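Local structure of small ribosomal subunit protein bS6 (Aquifex aeolicus, 2J5A) at residues Y10-A15 against F84-D89; K26-Q31 against E90-W95; E34-K37 against E42-Y45; R52-P57 against N62-F67. The protein probably binds 16S ribosomal RNA together with protein bS18 as a structural component of the small ribosomal subunit. All blocks are in the same frame, centred on the assembly; numbering follows the deposited sequence.

Interaction 1: residues Y10-A15 against F84-D89. With NA (sodium ion), chain B.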
# COMPACT_ATOMS: atom_id res chain seq x y z
N TYR A 10 -0.32 10.69 -1.76
CA TYR A 10 0.20 9.72 -0.81
C TYR A 10 0.78 8.53 -1.54
O TYR A 10 0.40 8.23 -2.69
CB TYR A 10 -0.88 9.25 0.16
CG TYR A 10 -1.56 10.36 0.97
CD1 TYR A 10 -1.01 10.80 2.16
CD2 TYR A 10 -2.76 10.94 0.54
CE1 TYR A 10 -1.62 11.81 2.91
CE2 TYR A 10 -3.38 11.93 1.29
CZ TYR A 10 -2.80 12.37 2.47
OH TYR A 10 -3.40 13.36 3.23
N GLU A 11 1.70 7.87 -0.87
CA GLU A 11 2.29 6.64 -1.35
C GLU A 11 2.20 5.63 -0.22
O GLU A 11 2.50 5.98 0.93
CB GLU A 11 3.73 6.85 -1.74
CG GLU A 11 4.39 5.61 -2.29
CD GLU A 11 5.73 5.91 -2.88
OE1 GLU A 11 5.77 6.60 -3.92
OE2 GLU A 11 6.74 5.44 -2.32
N THR A 12 1.76 4.40 -0.55
CA THR A 12 1.65 3.29 0.39
C THR A 12 2.49 2.13 -0.12
O THR A 12 2.46 1.81 -1.30
CB THR A 12 0.18 2.82 0.53
OG1 THR A 12 -0.62 3.89 1.04
CG2 THR A 12 0.05 1.64 1.44
N VAL A 13 3.25 1.52 0.77
CA VAL A 13 4.03 0.34 0.48
C VAL A 13 3.67 -0.64 1.58
O VAL A 13 3.68 -0.28 2.76
CB VAL A 13 5.56 0.62 0.53
CG1 VAL A 13 6.35 -0.65 0.26
CG2 VAL A 13 5.97 1.71 -0.43
N PHE A 14 3.36 -1.89 1.21
CA PHE A 14 3.06 -2.93 2.17
C PHE A 14 3.63 -4.28 1.72
O PHE A 14 3.88 -4.50 0.52
CB PHE A 14 1.56 -3.00 2.45
CG PHE A 14 0.73 -3.36 1.25
CD1 PHE A 14 0.43 -2.42 0.30
CD2 PHE A 14 0.29 -4.68 1.06
CE1 PHE A 14 -0.33 -2.75 -0.80
CE2 PHE A 14 -0.46 -5.02 -0.05
CZ PHE A 14 -0.77 -4.06 -0.97
N ALA A 15 3.84 -5.15 2.71
CA ALA A 15 4.48 -6.45 2.53
C ALA A 15 3.51 -7.54 2.95
O ALA A 15 3.00 -7.52 4.06
CB ALA A 15 5.75 -6.55 3.36
N PHE A 84 -4.84 1.44 9.54
CA PHE A 84 -5.58 0.55 10.44
C PHE A 84 -5.93 -0.75 9.72
O PHE A 84 -5.72 -1.84 10.23
CB PHE A 84 -6.87 1.20 10.93
CG PHE A 84 -7.59 0.40 11.98
CD1 PHE A 84 -7.03 0.23 13.23
CD2 PHE A 84 -8.80 -0.19 11.71
CE1 PHE A 84 -7.69 -0.49 14.20
CE2 PHE A 84 -9.46 -0.94 12.69
CZ PHE A 84 -8.89 -1.07 13.93
N GLN A 85 -6.48 -0.61 8.52
CA GLN A 85 -6.83 -1.76 7.68
C GLN A 85 -5.63 -2.70 7.42
O GLN A 85 -5.76 -3.92 7.49
CB GLN A 85 -7.38 -1.26 6.36
CG GLN A 85 -7.95 -2.33 5.46
CD GLN A 85 -9.39 -2.72 5.81
OE1 GLN A 85 -9.86 -2.51 6.95
NE2 GLN A 85 -10.09 -3.29 4.84
N LEU A 86 -4.46 -2.13 7.12
CA LEU A 86 -3.30 -2.97 6.84
C LEU A 86 -2.74 -3.55 8.13
O LEU A 86 -2.25 -4.68 8.13
CB LEU A 86 -2.24 -2.21 6.04
CG LEU A 86 -2.61 -1.59 4.67
CD1 LEU A 86 -1.47 -0.72 4.20
CD2 LEU A 86 -2.96 -2.62 3.61
N LYS A 87 -2.80 -2.79 9.22
CA LYS A 87 -2.47 -3.28 10.56
C LYS A 87 -3.27 -4.55 10.91
O LYS A 87 -2.69 -5.61 11.15
CB LYS A 87 -2.70 -2.19 11.62
CG LYS A 87 -2.09 -2.51 12.98
CD LYS A 87 -2.52 -1.56 14.14
CE LYS A 87 -2.71 -0.08 13.75
NZ LYS A 87 -2.30 0.89 14.81
N ILE A 88 -4.60 -4.47 10.89
CA ILE A 88 -5.41 -5.59 11.34
C ILE A 88 -5.43 -6.78 10.35
O ILE A 88 -5.63 -7.91 10.78
CB ILE A 88 -6.85 -5.16 11.75
CG1 ILE A 88 -7.70 -4.77 10.53
CG2 ILE A 88 -6.77 -4.01 12.74
CD1 ILE A 88 -9.14 -4.48 10.85
N ASP A 89 -5.20 -6.52 9.05
CA ASP A 89 -5.08 -7.61 8.08
C ASP A 89 -3.91 -8.47 8.47
O ASP A 89 -2.76 -8.01 8.46
CB ASP A 89 -4.86 -7.08 6.66
CG ASP A 89 -5.05 -8.16 5.60
OD1 ASP A 89 -4.67 -9.32 5.80
OD2 ASP A 89 -5.61 -7.85 4.55
NA NA B . -1.34 -6.55 9.22
O HOH W 1 -0.55 -7.55 10.93

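Interaction 2: residues K26-Q31 against E90-W95. With NA (sodium ion), chain B.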
# COMPACT_ATOMS: atom_id res chain seq x y z
N LYS A 26 -1.86 -11.20 -5.53
CA LYS A 26 -2.41 -10.26 -6.51
C LYS A 26 -3.82 -9.80 -6.12
O LYS A 26 -4.15 -8.64 -6.27
CB LYS A 26 -2.41 -10.87 -7.91
CG LYS A 26 -1.03 -10.97 -8.57
CD LYS A 26 -0.56 -9.59 -9.03
CE LYS A 26 0.29 -9.67 -10.29
NZ LYS A 26 0.93 -8.35 -10.58
N LYS A 27 -4.63 -10.71 -5.60
CA LYS A 27 -5.97 -10.40 -5.10
C LYS A 27 -5.91 -9.39 -3.93
O LYS A 27 -6.64 -8.41 -3.92
CB LYS A 27 -6.67 -11.69 -4.67
CG LYS A 27 -8.12 -11.54 -4.18
CD LYS A 27 -9.12 -11.39 -5.31
CE LYS A 27 -10.48 -10.83 -4.81
NZ LYS A 27 -11.63 -11.20 -5.73
N LYS A 28 -5.05 -9.67 -2.95
CA LYS A 28 -4.75 -8.72 -1.88
C LYS A 28 -4.45 -7.30 -2.39
O LYS A 28 -5.02 -6.34 -1.91
CB LYS A 28 -3.57 -9.21 -1.05
CG LYS A 28 -3.33 -8.39 0.21
CD LYS A 28 -3.68 -9.14 1.48
CE LYS A 28 -5.15 -9.08 1.82
NZ LYS A 28 -5.39 -9.82 3.11
N PHE A 29 -3.57 -7.19 -3.36
CA PHE A 29 -3.27 -5.90 -3.98
C PHE A 29 -4.51 -5.21 -4.56
O PHE A 29 -4.71 -4.01 -4.32
CB PHE A 29 -2.22 -6.08 -5.06
CG PHE A 29 -1.62 -4.79 -5.57
CD1 PHE A 29 -1.54 -3.66 -4.76
CD2 PHE A 29 -1.08 -4.74 -6.83
CE1 PHE A 29 -0.96 -2.51 -5.21
CE2 PHE A 29 -0.47 -3.59 -7.28
CZ PHE A 29 -0.42 -2.47 -6.47
N GLU A 30 -5.32 -5.95 -5.32
CA GLU A 30 -6.56 -5.41 -5.87
C GLU A 30 -7.50 -4.97 -4.75
O GLU A 30 -8.18 -3.96 -4.86
CB GLU A 30 -7.28 -6.42 -6.78
CG GLU A 30 -6.55 -6.79 -8.09
CD GLU A 30 -6.05 -5.60 -8.90
OE1 GLU A 30 -6.83 -4.62 -9.07
OE2 GLU A 30 -4.88 -5.62 -9.37
N GLN A 31 -7.55 -5.75 -3.68
CA GLN A 31 -8.37 -5.42 -2.52
C GLN A 31 -7.93 -4.15 -1.80
O GLN A 31 -8.78 -3.41 -1.31
CB GLN A 31 -8.40 -6.59 -1.54
CG GLN A 31 -9.38 -7.68 -2.01
CD GLN A 31 -9.30 -8.97 -1.20
OE1 GLN A 31 -8.63 -9.05 -0.15
NE2 GLN A 31 -10.00 -10.00 -1.70
N GLU A 90 -4.20 -9.72 8.80
CA GLU A 90 -3.16 -10.64 9.30
C GLU A 90 -2.17 -11.07 8.22
O GLU A 90 -1.04 -11.47 8.52
CB GLU A 90 -3.81 -11.87 9.94
CG GLU A 90 -4.00 -11.73 11.46
CD GLU A 90 -4.78 -12.88 12.06
OE1 GLU A 90 -4.41 -14.05 11.79
OE2 GLU A 90 -5.77 -12.61 12.79
N ASP A 91 -2.62 -11.00 6.97
CA ASP A 91 -1.80 -11.34 5.82
C ASP A 91 -0.76 -10.26 5.49
O ASP A 91 0.21 -10.55 4.82
CB ASP A 91 -2.68 -11.56 4.60
CG ASP A 91 -3.69 -12.69 4.77
OD1 ASP A 91 -3.42 -13.67 5.51
OD2 ASP A 91 -4.77 -12.58 4.12
N VAL A 92 -0.97 -9.02 5.94
CA VAL A 92 -0.07 -7.91 5.64
C VAL A 92 0.84 -7.69 6.81
O VAL A 92 0.39 -7.30 7.88
CB VAL A 92 -0.88 -6.64 5.33
CG1 VAL A 92 0.04 -5.39 5.26
CG2 VAL A 92 -1.69 -6.85 4.05
N ILE A 93 2.12 -7.94 6.64
CA ILE A 93 3.01 -8.03 7.78
C ILE A 93 3.85 -6.78 7.91
O ILE A 93 4.64 -6.64 8.83
CB ILE A 93 3.89 -9.35 7.75
CG1 ILE A 93 4.80 -9.42 6.50
CG2 ILE A 93 2.98 -10.58 7.84
CD1 ILE A 93 5.75 -10.64 6.49
N ARG A 94 3.67 -5.87 6.97
CA ARG A 94 4.36 -4.61 6.99
C ARG A 94 3.61 -3.60 6.11
O ARG A 94 3.13 -3.93 5.03
CB ARG A 94 5.80 -4.80 6.52
CG ARG A 94 6.67 -3.71 7.01
CD ARG A 94 8.05 -3.80 6.48
NE ARG A 94 8.78 -2.62 6.86
CZ ARG A 94 9.91 -2.21 6.29
NH1 ARG A 94 10.46 -2.88 5.29
NH2 ARG A 94 10.49 -1.10 6.72
N TRP A 95 3.50 -2.37 6.61
CA TRP A 95 2.75 -1.31 5.92
C TRP A 95 3.43 0.03 6.20
O TRP A 95 3.95 0.25 7.28
CB TRP A 95 1.26 -1.33 6.32
CG TRP A 95 1.01 -1.20 7.77
CD1 TRP A 95 0.64 -0.08 8.43
CD2 TRP A 95 1.15 -2.23 8.77
NE1 TRP A 95 0.53 -0.33 9.78
CE2 TRP A 95 0.83 -1.65 10.01
CE3 TRP A 95 1.49 -3.59 8.72
CZ2 TRP A 95 0.87 -2.36 11.20
CZ3 TRP A 95 1.52 -4.31 9.92
CH2 TRP A 95 1.21 -3.70 11.14
NA NA B . -1.34 -6.55 9.22
O HOH W 1 -0.55 -7.55 10.93

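Interaction 3: residues E34-K37 against E42-Y45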
# COMPACT_ATOMS: atom_id res chain seq x y z
N GLU A 34 -8.98 -1.25 -4.05
CA GLU A 34 -10.42 -1.02 -4.09
C GLU A 34 -10.83 -0.36 -2.78
O GLU A 34 -11.72 0.48 -2.77
CB GLU A 34 -11.17 -2.34 -4.33
CG GLU A 34 -12.40 -2.24 -5.24
CD GLU A 34 -12.15 -1.42 -6.50
OE1 GLU A 34 -11.12 -1.68 -7.18
OE2 GLU A 34 -12.96 -0.51 -6.77
N PHE A 35 -10.19 -0.74 -1.68
CA PHE A 35 -10.38 -0.07 -0.40
C PHE A 35 -10.03 1.42 -0.51
O PHE A 35 -10.80 2.29 -0.12
CB PHE A 35 -9.51 -0.74 0.66
CG PHE A 35 -9.56 -0.08 2.00
CD1 PHE A 35 -10.38 -0.56 3.00
CD2 PHE A 35 -8.76 1.04 2.27
CE1 PHE A 35 -10.40 0.06 4.25
CE2 PHE A 35 -8.78 1.65 3.52
CZ PHE A 35 -9.59 1.17 4.50
N ILE A 36 -8.87 1.72 -1.07
CA ILE A 36 -8.47 3.10 -1.27
C ILE A 36 -9.51 3.82 -2.14
O ILE A 36 -9.91 4.94 -1.80
CB ILE A 36 -7.08 3.22 -1.91
CG1 ILE A 36 -6.02 2.63 -0.98
CG2 ILE A 36 -6.77 4.69 -2.23
CD1 ILE A 36 -4.68 2.41 -1.63
N LYS A 37 -9.92 3.18 -3.24
CA LYS A 37 -10.91 3.75 -4.17
C LYS A 37 -12.25 4.03 -3.47
O LYS A 37 -12.89 5.04 -3.72
CB LYS A 37 -11.14 2.82 -5.38
CG LYS A 37 -10.13 3.01 -6.51
CD LYS A 37 -9.97 1.77 -7.43
CE LYS A 37 -11.03 1.71 -8.54
NZ LYS A 37 -10.78 0.63 -9.56
N GLU A 42 -7.95 8.35 -5.57
CA GLU A 42 -7.74 7.98 -6.97
C GLU A 42 -6.36 7.38 -7.10
O GLU A 42 -5.38 8.02 -6.75
CB GLU A 42 -7.86 9.20 -7.88
CG GLU A 42 -7.85 8.84 -9.36
CD GLU A 42 -8.08 10.04 -10.25
OE1 GLU A 42 -9.13 10.72 -10.10
OE2 GLU A 42 -7.23 10.30 -11.12
N ILE A 43 -6.30 6.15 -7.61
CA ILE A 43 -5.04 5.44 -7.81
C ILE A 43 -4.32 6.04 -9.02
O ILE A 43 -4.85 6.03 -10.13
CB ILE A 43 -5.26 3.92 -8.05
CG1 ILE A 43 -6.06 3.28 -6.89
CG2 ILE A 43 -3.91 3.20 -8.24
CD1 ILE A 43 -5.34 3.22 -5.53
N LEU A 44 -3.12 6.56 -8.77
CA LEU A 44 -2.30 7.23 -9.78
C LEU A 44 -1.19 6.35 -10.33
O LEU A 44 -0.70 6.60 -11.43
CB LEU A 44 -1.65 8.48 -9.18
CG LEU A 44 -2.58 9.51 -8.53
CD1 LEU A 44 -1.74 10.63 -7.98
CD2 LEU A 44 -3.61 10.05 -9.52
N TYR A 45 -0.76 5.36 -9.56
CA TYR A 45 0.42 4.61 -9.90
C TYR A 45 0.54 3.38 -9.01
O TYR A 45 -0.00 3.36 -7.90
CB TYR A 45 1.65 5.50 -9.74
CG TYR A 45 2.94 4.85 -10.14
CD1 TYR A 45 3.25 4.63 -11.48
CD2 TYR A 45 3.84 4.42 -9.18
CE1 TYR A 45 4.43 4.03 -11.84
CE2 TYR A 45 5.02 3.82 -9.53
CZ TYR A 45 5.32 3.63 -10.86
OH TYR A 45 6.51 3.04 -11.19

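Interaction 4: residues R52-P57 against N62-F67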
# COMPACT_ATOMS: atom_id res chain seq x y z
N ARG A 52 10.82 -10.27 -1.78
CA ARG A 52 12.04 -9.64 -1.31
C ARG A 52 12.43 -10.20 0.03
O ARG A 52 11.57 -10.49 0.85
CB ARG A 52 11.85 -8.13 -1.16
CG ARG A 52 11.74 -7.41 -2.45
CD ARG A 52 11.43 -5.93 -2.24
NE ARG A 52 12.59 -5.17 -1.78
CZ ARG A 52 13.58 -4.75 -2.56
NH1 ARG A 52 13.59 -5.04 -3.86
NH2 ARG A 52 14.59 -4.05 -2.04
N GLN A 53 13.73 -10.31 0.24
CA GLN A 53 14.26 -10.72 1.52
C GLN A 53 14.03 -9.58 2.49
O GLN A 53 14.21 -8.41 2.15
CB GLN A 53 15.75 -11.08 1.42
CG GLN A 53 16.14 -12.33 2.21
CD GLN A 53 17.61 -12.71 2.05
OE1 GLN A 53 18.50 -12.04 2.58
NE2 GLN A 53 17.87 -13.79 1.31
N LEU A 54 13.57 -9.90 3.69
CA LEU A 54 13.37 -8.91 4.72
C LEU A 54 14.71 -8.64 5.40
O LEU A 54 15.54 -9.53 5.52
CB LEU A 54 12.34 -9.40 5.74
CG LEU A 54 10.92 -9.59 5.20
CD1 LEU A 54 10.09 -10.44 6.16
CD2 LEU A 54 10.26 -8.24 4.95
N ALA A 55 14.91 -7.39 5.83
CA ALA A 55 16.13 -7.00 6.53
C ALA A 55 16.22 -7.77 7.84
O ALA A 55 17.28 -8.27 8.19
CB ALA A 55 16.14 -5.48 6.80
N TYR A 56 15.10 -7.85 8.55
CA TYR A 56 14.97 -8.68 9.75
C TYR A 56 13.60 -9.38 9.73
O TYR A 56 12.67 -8.90 9.09
CB TYR A 56 15.19 -7.82 11.01
CG TYR A 56 16.59 -7.21 11.06
CD1 TYR A 56 17.72 -8.03 11.10
CD2 TYR A 56 16.78 -5.82 11.03
CE1 TYR A 56 19.02 -7.49 11.11
CE2 TYR A 56 18.07 -5.27 11.05
CZ TYR A 56 19.19 -6.11 11.10
OH TYR A 56 20.47 -5.57 11.12
N PRO A 57 13.50 -10.56 10.38
CA PRO A 57 12.28 -11.38 10.28
C PRO A 57 11.03 -10.75 10.88
O PRO A 57 11.15 -9.91 11.77
CB PRO A 57 12.64 -12.64 11.06
CG PRO A 57 13.69 -12.17 12.05
CD PRO A 57 14.51 -11.21 11.24
N ASN A 62 11.17 -14.53 6.60
CA ASN A 62 12.42 -13.91 6.14
C ASN A 62 12.26 -13.25 4.79
O ASN A 62 13.16 -12.56 4.35
CB ASN A 62 13.52 -14.97 6.00
CG ASN A 62 13.83 -15.67 7.30
OD1 ASN A 62 13.97 -15.02 8.35
ND2 ASN A 62 13.94 -17.00 7.25
N ASN A 63 11.13 -13.51 4.13
CA ASN A 63 10.83 -12.93 2.82
C ASN A 63 9.40 -12.38 2.87
O ASN A 63 8.63 -12.73 3.77
CB ASN A 63 10.93 -14.00 1.71
CG ASN A 63 12.32 -14.60 1.60
OD1 ASN A 63 13.24 -14.02 0.96
ND2 ASN A 63 12.50 -15.78 2.21
N ALA A 64 9.04 -11.56 1.89
CA ALA A 64 7.66 -11.06 1.79
C ALA A 64 7.38 -10.48 0.41
O ALA A 64 8.29 -10.12 -0.30
CB ALA A 64 7.40 -10.00 2.87
N ARG A 65 6.10 -10.40 0.05
CA ARG A 65 5.70 -9.82 -1.22
C ARG A 65 5.37 -8.31 -1.08
O ARG A 65 4.43 -7.93 -0.36
CB ARG A 65 4.48 -10.57 -1.78
CG ARG A 65 3.95 -9.99 -3.09
CD ARG A 65 5.02 -9.96 -4.18
NE ARG A 65 4.38 -9.87 -5.48
CZ ARG A 65 3.88 -10.92 -6.14
NH1 ARG A 65 3.95 -12.14 -5.65
NH2 ARG A 65 3.31 -10.72 -7.32
N TYR A 66 6.12 -7.48 -1.80
CA TYR A 66 6.01 -6.03 -1.71
C TYR A 66 5.25 -5.45 -2.86
O TYR A 66 5.57 -5.72 -4.02
CB TYR A 66 7.40 -5.38 -1.68
CG TYR A 66 8.05 -5.34 -0.31
CD1 TYR A 66 8.85 -6.38 0.12
CD2 TYR A 66 7.90 -4.26 0.53
CE1 TYR A 66 9.46 -6.37 1.37
CE2 TYR A 66 8.51 -4.23 1.77
CZ TYR A 66 9.30 -5.29 2.17
OH TYR A 66 9.91 -5.28 3.39
N PHE A 67 4.25 -4.64 -2.53
CA PHE A 67 3.52 -3.81 -3.48
C PHE A 67 3.64 -2.33 -3.08
O PHE A 67 3.81 -2.01 -1.91
CB PHE A 67 2.03 -4.19 -3.54
CG PHE A 67 1.75 -5.60 -4.01
CD1 PHE A 67 1.79 -5.91 -5.36
CD2 PHE A 67 1.39 -6.59 -3.10
CE1 PHE A 67 1.53 -7.17 -5.79
CE2 PHE A 67 1.12 -7.87 -3.55
CZ PHE A 67 1.20 -8.16 -4.90
O HOH W 2 12.63 -6.04 2.35

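Interaction 1: residues Y10-A15 against F84-D89
Leu86 meets Thr12 and Phe14 in the core of a ferredoxin-like alpha/beta sandwich, where helix 78-88 lies over strand 8-16. Leu86 gives up more surface to the contact than either partner. Its CG lies anti to the carbonyl carbon (chi1 -58°), and this turns the branched end to the strand. CD1 makes the close contacts. It meets Thr12 CG2 at 3.9 Å. These two side chains approach tip to tip. The same Leu86 CD1 lies 4.2 Å from Phe14 CB. CD2 stands more loosely over one face of the Phe14 ring.

Thr12 and Phe14 alternate with Val13 along the strand, so both face the helix while Val13 points away. Thr12 uses only its methyl here. Its hydroxyl OG1 is hydrogen-bonded to Asn97 on the neighbouring strand 92-100, so the polar atom is satisfied within a buried setting. The contact between the two segments is therefore purely apolar. Val32 of helix 22-38 touches both Leu86 and Phe14 and brings the second helix into the same core.

The end of helix 78-88 also holds a sodium ion. Four backbone carbonyls, those of Leu86, Lys87, Asp89 and Val92, bind it with one water. The sodium lies 2.2 Å from Asp89 O.

Interaction 2: residues K26-Q31 against E90-W95
Lys28 runs from helix 22-38 across Val92 to Asp91, and the side chains meet at a slant. Its CG lies anti to the backbone N (chi1 -171°), and the chain then bends at chi2 and chi3. The bends lay the apolar part against Val92 and bring the amine to the carboxylate. Lys28 CD packs 4.0 Å from Val92 CG2. Lys28 NZ forms a salt bridge with Asp91 OD2 at 3.0 Å. The amine comes to the anti lone pair of OD2, the one turned away from OD1, and so also lies near Asp91 CB.

Asp89 OD2 also pairs with this amine, though the modelled distance is too short to trust in detail, so the positive charge probably serves two acidic side chains. The other oxygen of Asp89, OD1, accepts a hydrogen bond from Asp91 N, as in an Asx turn. An alanine in place of Lys28 would probably leave the Asp91 carboxylate without its positive mate, and uncover the CG2 methyl of Val92.

Val92 has a second role through its backbone. Its carbonyl oxygen binds the sodium ion at 2.3 Å and completes the site at the end of helix 78-88. The contact thus ties helix 22-38 to a sodium-binding turn between helix 78-88 and strand 92-100, the last helix-to-strand connection of the ferredoxin-like fold.

Interaction 3: residues E34-K37 against E42-Y45
One methyl group of Ile43 sits almost equally far from three carbons of Ile36. Ile43 CD1 lies 3.9 Å from Ile36 CG2. It is 4.0 Å from Ile36 CB and again 4.0 Å from Ile36 CD1. The methyl therefore rests against the branch point and both branches of its partner, rather than meeting a single tip.

The Ile43 side chain does not leave its backbone in the direction of the helix. Its second torsion (chi2 -68°) folds the end of the chain, and this turn brings CD1 over to Ile36. Ile36 itself points at the strand. The two side chains cross at about a right angle.

Lys37 lies against the same isoleucine nearer its backbone, with Lys37 CG 4.1 Å from Ile43 CG1. It also crosses Ile43 at about a right angle. Only the aliphatic part of the lysine is used in this way. Its NZ is directed back along the helix to Glu34 OE1, where it makes a weak salt bridge of 3.3 Å, three residues earlier in the chain.

The buried side of the contact runs on into the core. Leu82 of helix 78-88 and Phe71 of strand 63-73 touch Ile36, and Val69 touches Ile43. Further along the strand, Leu44 and Tyr45 both face Gln70 and form a classic beta bulge. The contact lies close to the tight connection between helix 22-38 and strand 41-53, within a split beta-alpha-beta unit of the ferredoxin-like fold.

Interaction 4: residues R52-P57 against N62-F67
Tyr66 has CG anti to its carbonyl carbon (chi1 -83°), which brings the ring to Arg52 and Leu54 across the hairpin. Arg52 bends at chi3 (75°), and its CD packs 3.5 Å from Tyr66 CD1. The ring is approached obliquely. The guanidinium plane stands 87° from the ring plane, with Tyr66 CD1 at the guanidinium edge. Leu54 CD2 meets the hydroxyl end of the ring and lies 3.4 Å from Tyr66 OH. The same methyl packs 4.0 Å from Ala64 CB.

These residues sit at the loop end of the beta hairpin formed by strands 41-53 and 63-73. Arg52 and Ala64 are an antiparallel hydrogen-bonded pair. Arg52 N binds Ala64 O at 2.9 Å, and Ala64 N returns the bond to Arg52 O at 2.9 Å. Beyond the next pair, Leu54 N donates to Asn62 O at 2.8 Å. That bond is nearly straight at the hydrogen, but the donor stands above the carbonyl plane.

Water 2 bridges the strands. It donates to Gln53 O at 2.9 Å and is hydrogen-bonded to Tyr66 OH. The hydroxyl also pairs with Arg94 NH1 on strand 92-100. A phenylalanine in place of Tyr66 would probably leave Arg94 without this mate and water 2 without one of its holds. Gln53 and Asn63 form the non-hydrogen-bonded pair and point to the sheet face that Arg52 and Ala64 do not use. Their amide planes are well out of parallel, and Asn63 OD1 rests beside Gln53 CA and CG.

Interaction 1 is the buried core contact. Interactions 2 and 3 are partly buried, and interaction 4 lies at the surface. Their chemistry follows: apolar side chains alone in interaction 1, apolar packing with the aliphatic part of an exposed lysine in interaction 3, a salt bridge in interaction 2, and backbone hydrogen bonds with a bridging water in interaction 4. Interactions 1 and 2 share the sodium ion and its water. Interactions 2 and 3 both use helix 22-38. Interactions 3 and 4 use strand 41-53, on opposite sides of the chain's centre. All four reach the same sheet. Phe29 stacked on Phe67 joins the segments of interactions 2 and 4.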